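Local coordinates for putative acetoin utilization protein, acetoin dehydrogenase (Thermus thermophilus, PDB 5AWE), which is of unknown function, though its paired CBS domains and ACT domain suggest a regulatory protein that senses small ligands, at residues L2-M7 / V111-R116; G139-T144 / E188-V193. One frame throughout, in Å; residues are numbered along the deposited sequence.

Interaction 1 of 2, residues L2-M7 / V111-R116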
loop_
_atom_site.group_PDB
_atom_site.type_symbol
_atom_site.label_atom_id
_atom_site.label_comp_id
_atom_site.label_asym_id
_atom_site.label_seq_id
_atom_site.Cartn_x
_atom_site.Cartn_y
_atom_site.Cartn_z
ATOM N N LEU A 2 16.094 -29.154 -29.733
ATOM C CA LEU A 2 16.988 -28.691 -28.688
ATOM C C LEU A 2 16.358 -27.515 -27.941
ATOM O O LEU A 2 15.447 -26.866 -28.449
ATOM C CB LEU A 2 18.314 -28.270 -29.311
ATOM C CG LEU A 2 19.027 -29.367 -30.092
ATOM C CD1 LEU A 2 20.360 -28.833 -30.607
ATOM C CD2 LEU A 2 19.252 -30.581 -29.190
ATOM N N VAL A 3 16.843 -27.245 -26.733
ATOM C CA VAL A 3 16.420 -26.059 -25.999
ATOM C C VAL A 3 16.746 -24.804 -26.810
ATOM O O VAL A 3 15.912 -23.902 -26.931
ATOM C CB VAL A 3 17.119 -25.990 -24.634
ATOM C CG1 VAL A 3 16.727 -24.714 -23.903
ATOM C CG2 VAL A 3 16.754 -27.217 -23.808
ATOM N N ARG A 4 17.955 -24.774 -27.377
ATOM C CA ARG A 4 18.382 -23.722 -28.305
ATOM C C ARG A 4 17.303 -23.279 -29.286
ATOM O O ARG A 4 17.145 -22.091 -29.530
ATOM C CB ARG A 4 19.596 -24.182 -29.124
ATOM C CG ARG A 4 20.892 -24.267 -28.349
ATOM C CD ARG A 4 22.115 -24.304 -29.272
ATOM N NE ARG A 4 23.344 -24.459 -28.497
ATOM C CZ ARG A 4 23.982 -23.459 -27.891
ATOM N NH1 ARG A 4 23.512 -22.218 -27.976
ATOM N NH2 ARG A 4 25.081 -23.699 -27.184
ATOM N N ASP A 5 16.578 -24.232 -29.865
ATOM C CA ASP A 5 15.701 -23.919 -30.984
ATOM C C ASP A 5 14.428 -23.233 -30.542
ATOM O O ASP A 5 13.652 -22.758 -31.377
ATOM C CB ASP A 5 15.327 -25.186 -31.758
ATOM C CG ASP A 5 16.534 -25.990 -32.164
ATOM O OD1 ASP A 5 17.552 -25.377 -32.554
ATOM O OD2 ASP A 5 16.464 -27.234 -32.082
ATOM N N TRP A 6 14.197 -23.189 -29.233
ATOM C CA TRP A 6 12.939 -22.654 -28.744
ATOM C C TRP A 6 13.095 -21.585 -27.673
ATOM O O TRP A 6 12.131 -20.878 -27.351
ATOM C CB TRP A 6 12.065 -23.804 -28.247
ATOM C CG TRP A 6 11.866 -24.837 -29.315
ATOM C CD1 TRP A 6 12.646 -25.939 -29.552
ATOM C CD2 TRP A 6 10.873 -24.823 -30.339
ATOM N NE1 TRP A 6 12.199 -26.604 -30.664
ATOM C CE2 TRP A 6 11.111 -25.941 -31.168
ATOM C CE3 TRP A 6 9.801 -23.972 -30.639
ATOM C CZ2 TRP A 6 10.317 -26.234 -32.276
ATOM C CZ3 TRP A 6 9.010 -24.263 -31.744
ATOM C CH2 TRP A 6 9.275 -25.386 -32.548
HETATM N N MSE A 7 14.306 -21.448 -27.137
HETATM C CA MSE A 7 14.561 -20.450 -26.100
HETATM C C MSE A 7 14.479 -19.027 -26.637
HETATM O O MSE A 7 14.663 -18.789 -27.829
HETATM C CB MSE A 7 15.939 -20.667 -25.477
HETATM C CG MSE A 7 17.100 -20.243 -26.353
HETATM SE SE MSE A 7 18.678 -20.704 -25.615
HETATM C CE MSE A 7 19.771 -19.695 -26.614
ATOM N N VAL A 111 18.535 -20.739 -19.534
ATOM C CA VAL A 111 19.256 -21.642 -20.414
ATOM C C VAL A 111 20.734 -21.312 -20.378
ATOM O O VAL A 111 21.130 -20.150 -20.462
ATOM C CB VAL A 111 18.747 -21.561 -21.874
ATOM C CG1 VAL A 111 19.515 -22.551 -22.747
ATOM C CG2 VAL A 111 17.248 -21.861 -21.921
HETATM N N MSE A 112 21.543 -22.353 -20.243
HETATM C CA MSE A 112 22.964 -22.190 -19.979
HETATM C C MSE A 112 23.815 -22.826 -21.065
HETATM O O MSE A 112 23.372 -23.727 -21.775
HETATM C CB MSE A 112 23.321 -22.830 -18.632
HETATM C CG MSE A 112 22.516 -22.294 -17.460
HETATM SE SE MSE A 112 22.827 -20.543 -17.198
HETATM C CE MSE A 112 24.540 -20.584 -16.801
ATOM N N GLU A 113 25.043 -22.342 -21.189
ATOM C CA GLU A 113 26.126 -23.140 -21.749
ATOM C C GLU A 113 27.180 -23.326 -20.660
ATOM O O GLU A 113 28.028 -22.460 -20.426
ATOM C CB GLU A 113 26.718 -22.443 -22.970
ATOM C CG GLU A 113 25.757 -22.389 -24.144
ATOM C CD GLU A 113 26.312 -21.625 -25.318
ATOM O OE1 GLU A 113 27.521 -21.315 -25.299
ATOM O OE2 GLU A 113 25.542 -21.333 -26.257
ATOM N N GLY A 114 27.105 -24.462 -19.978
ATOM C CA GLY A 114 27.901 -24.638 -18.784
ATOM C C GLY A 114 27.613 -23.538 -17.781
ATOM O O GLY A 114 26.529 -23.470 -17.201
ATOM N N GLU A 115 28.594 -22.667 -17.579
ATOM C CA GLU A 115 28.487 -21.623 -16.575
ATOM C C GLU A 115 27.894 -20.343 -17.161
ATOM O O GLU A 115 27.413 -19.485 -16.421
ATOM C CB GLU A 115 29.870 -21.347 -15.980
ATOM C CG GLU A 115 29.913 -21.320 -14.452
ATOM C CD GLU A 115 29.605 -22.667 -13.807
ATOM O OE1 GLU A 115 29.850 -22.805 -12.585
ATOM O OE2 GLU A 115 29.120 -23.582 -14.511
ATOM N N ARG A 116 27.919 -20.215 -18.485
ATOM C CA ARG A 116 27.394 -19.017 -19.140
ATOM C C ARG A 116 25.876 -19.042 -19.372
ATOM O O ARG A 116 25.280 -20.112 -19.519
ATOM C CB ARG A 116 28.101 -18.807 -20.476
ATOM C CG ARG A 116 27.799 -17.468 -21.108
ATOM C CD ARG A 116 28.070 -17.511 -22.596
ATOM N NE ARG A 116 29.030 -16.491 -23.017
ATOM C CZ ARG A 116 28.743 -15.201 -23.147
ATOM N NH1 ARG A 116 27.519 -14.770 -22.876
ATOM N NH2 ARG A 116 29.670 -14.351 -23.569
#

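Interaction 2 of 2, residues G139-T144 / E188-V193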
loop_
_atom_site.group_PDB
_atom_site.type_symbol
_atom_site.label_atom_id
_atom_site.label_comp_id
_atom_site.label_asym_id
_atom_site.label_seq_id
_atom_site.Cartn_x
_atom_site.Cartn_y
_atom_site.Cartn_z
ATOM N N GLY A 139 -3.230 -29.998 -39.946
ATOM C CA GLY A 139 -4.456 -30.590 -40.443
ATOM C C GLY A 139 -4.295 -32.090 -40.643
ATOM O O GLY A 139 -3.674 -32.780 -39.829
ATOM N N GLY A 140 -4.851 -32.609 -41.729
ATOM C CA GLY A 140 -4.823 -34.040 -41.935
ATOM C C GLY A 140 -5.809 -34.719 -41.009
ATOM O O GLY A 140 -6.869 -34.164 -40.721
ATOM N N LEU A 141 -5.465 -35.917 -40.544
ATOM C CA LEU A 141 -6.345 -36.679 -39.671
ATOM C C LEU A 141 -5.660 -37.100 -38.390
ATOM O O LEU A 141 -4.513 -37.546 -38.397
ATOM C CB LEU A 141 -6.872 -37.933 -40.381
ATOM C CG LEU A 141 -7.867 -37.738 -41.527
ATOM C CD1 LEU A 141 -8.489 -39.093 -41.905
ATOM C CD2 LEU A 141 -8.945 -36.766 -41.097
ATOM N N ARG A 142 -6.385 -36.962 -37.289
ATOM C CA ARG A 142 -5.954 -37.496 -36.011
ATOM C C ARG A 142 -6.620 -38.857 -35.804
ATOM O O ARG A 142 -7.840 -38.954 -35.662
ATOM C CB ARG A 142 -6.344 -36.523 -34.901
ATOM C CG ARG A 142 -5.996 -36.974 -33.498
ATOM C CD ARG A 142 -6.625 -36.028 -32.486
ATOM N NE ARG A 142 -6.148 -36.240 -31.127
ATOM C CZ ARG A 142 -6.773 -36.987 -30.225
ATOM N NH1 ARG A 142 -7.902 -37.602 -30.547
ATOM N NH2 ARG A 142 -6.290 -37.087 -28.989
ATOM N N ILE A 143 -5.815 -39.911 -35.800
ATOM C CA ILE A 143 -6.341 -41.268 -35.758
ATOM C C ILE A 143 -5.890 -41.965 -34.484
ATOM O O ILE A 143 -4.694 -42.162 -34.267
ATOM C CB ILE A 143 -5.853 -42.092 -36.986
ATOM C CG1 ILE A 143 -6.289 -41.399 -38.282
ATOM C CG2 ILE A 143 -6.413 -43.522 -36.935
ATOM C CD1 ILE A 143 -5.758 -42.058 -39.543
ATOM N N THR A 144 -6.846 -42.327 -33.636
ATOM C CA THR A 144 -6.561 -43.244 -32.542
ATOM C C THR A 144 -6.757 -44.655 -33.060
ATOM O O THR A 144 -7.825 -44.990 -33.569
ATOM C CB THR A 144 -7.503 -43.036 -31.351
ATOM O OG1 THR A 144 -7.405 -41.685 -30.893
ATOM C CG2 THR A 144 -7.122 -43.969 -30.213
ATOM N N GLU A 188 -1.322 -37.107 -49.381
ATOM C CA GLU A 188 -2.120 -37.701 -50.438
ATOM C C GLU A 188 -3.079 -38.757 -49.921
ATOM O O GLU A 188 -2.665 -39.745 -49.309
ATOM C CB GLU A 188 -1.203 -38.323 -51.490
ATOM C CG GLU A 188 -1.930 -38.838 -52.718
ATOM C CD GLU A 188 -0.980 -39.211 -53.835
ATOM O OE1 GLU A 188 -0.016 -38.448 -54.076
ATOM O OE2 GLU A 188 -1.198 -40.268 -54.471
ATOM N N ASP A 189 -4.364 -38.541 -50.177
ATOM C CA ASP A 189 -5.392 -39.532 -49.899
ATOM C C ASP A 189 -5.447 -39.907 -48.421
ATOM O O ASP A 189 -5.740 -41.049 -48.069
ATOM C CB ASP A 189 -5.160 -40.784 -50.756
ATOM C CG ASP A 189 -6.340 -41.736 -50.718
ATOM O OD1 ASP A 189 -7.485 -41.260 -50.573
ATOM O OD2 ASP A 189 -6.124 -42.960 -50.830
ATOM N N VAL A 190 -5.174 -38.935 -47.557
ATOM C CA VAL A 190 -5.260 -39.148 -46.116
ATOM C C VAL A 190 -6.640 -39.673 -45.720
ATOM O O VAL A 190 -6.782 -40.394 -44.732
ATOM C CB VAL A 190 -4.989 -37.837 -45.342
ATOM C CG1 VAL A 190 -6.075 -36.801 -45.658
ATOM C CG2 VAL A 190 -4.937 -38.118 -43.849
ATOM N N GLU A 191 -7.658 -39.316 -46.496
ATOM C CA GLU A 191 -9.023 -39.727 -46.180
ATOM C C GLU A 191 -9.136 -41.238 -46.325
ATOM O O GLU A 191 -9.967 -41.876 -45.686
ATOM C CB GLU A 191 -10.022 -39.038 -47.115
ATOM C CG GLU A 191 -9.840 -37.524 -47.232
ATOM C CD GLU A 191 -8.604 -37.138 -48.042
ATOM O OE1 GLU A 191 -7.947 -38.044 -48.602
ATOM O OE2 GLU A 191 -8.290 -35.929 -48.119
ATOM N N GLY A 192 -8.279 -41.808 -47.162
ATOM C CA GLY A 192 -8.323 -43.238 -47.391
ATOM C C GLY A 192 -7.717 -44.059 -46.273
ATOM O O GLY A 192 -7.910 -45.274 -46.227
ATOM N N VAL A 193 -6.998 -43.410 -45.361
ATOM C CA VAL A 193 -6.227 -44.135 -44.351
ATOM C C VAL A 193 -7.061 -45.002 -43.424
ATOM O O VAL A 193 -6.739 -46.169 -43.231
ATOM C CB VAL A 193 -5.397 -43.195 -43.459
ATOM C CG1 VAL A 193 -4.649 -44.018 -42.435
ATOM C CG2 VAL A 193 -4.427 -42.383 -44.295
#

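Interaction 1 of 2, residues L2-M7 / V111-R116
Glu113 OE2 is gripped by both terminal nitrogens of the Arg4 guanidinium, 2.8 Å from NH1 and 2.6 Å from NH2, the latter a weak bond. This salt bridge is forked on one oxygen, not a side-by-side pairing of two oxygens: the guanidinium and carboxylate planes stand 68° apart, and NH1 approaches OE2 from the anti side, 23° out of the carboxylate plane, while OE2 lies in the plane of the guanidinium. The extended Arg4 chain, from CG to NE, carries the charge across to the glutamate. With an alanine here, both donors would go and the Glu113 carboxylate would probably lose its cationic mate and be free to turn. The turn 2-7, assigned by sequence to the first CBS domain, leads into strand 8-9, which joins the sheet of 116-122 and 108-113; Glu113 opens the type II' turn that runs to Arg116. Deeper in, Val3 and Val111 meet tip to tip, CG1 of Val3 lying 3.5 Å from CG2 of Val111. The chain of selenomethionine Met7, extended beyond CG, brings its selenium obliquely to 3.5 Å from Val111 CG1. Val118 of strand 116-122 touches Met7, Val111 and Glu113.

Interaction 2 of 2, residues G139-T144 / E188-V193
Leu141 and Ile143, alternate residues of strand 141-148, direct their side chains onto the turn that leads into helix 193-199. This is strand-to-helix packing in the βαββαβ ferredoxin-like fold of an ACT domain, where the antiparallel sheet, in the order 165-175, 178-186, 141-148, 203-209 (strand order 2-3-1-4), carries its helices on one face. Across the two segments the contact is carried mainly by apolar side chains. Leu141 crosses Val190 obliquely, with CG of Leu141 3.8 Å from CG2 of Val190. That methyl also lies 4.0 Å from Leu141 CB, so it rests against the base of the leucine as well as its branch point. The first torsion of Val190 (chi1 64°) puts CG2 anti to the backbone N and so turns it toward Leu141. Further along the strand, Ile143 reaches Val193 with the end of its longer branch: CD1 of the isoleucine sits 3.7 Å from CG1 of the valine and 4.1 Å from its CB. The extended arm of Ile143 (chi2 175°) places CD1 there. Pro194 touches Leu141 and Leu197 touches Ile143, so helix 193-199 extends the same apolar surface.

The polar side of the strand faces elsewhere: Arg142 lies between the two apolar residues and points to the other side of the sheet, where its NE forms a salt bridge with Glu95 of the second subunit.

Backbone bonds shape the turn that presents the two valines. Gly192 N donates to Asp189 O at 2.8 Å, and Val193 N donates to Val190 O at 3.1 Å. Contact with backbone accompanies the side-chain packing: the CD1 methyl of Leu141 lies 3.5 Å from the carbonyl oxygen of Val190.

In the fold
Interaction 1 closes before interaction 2 opens along the chain, and the two lie in different modules: 2-7 with 111-116 joins segments assigned by sequence to the two CBS domains, whereas 139-144 with 188-193 lies within the ACT domain. Their centres are 36 Å apart and their nearest atoms about 15 Å apart, without touching. Helix 123-133 comes between them in sequence, and it also packs on Trp6 of interaction 1. Strand 8-9 is an outermost strand of its sheet within the chain, while strand 141-148 is an inner strand of its own. The second subunit reaches interaction 2 at Arg142, through Glu95 and Pro93, but no other chain of the assembly touches interaction 1.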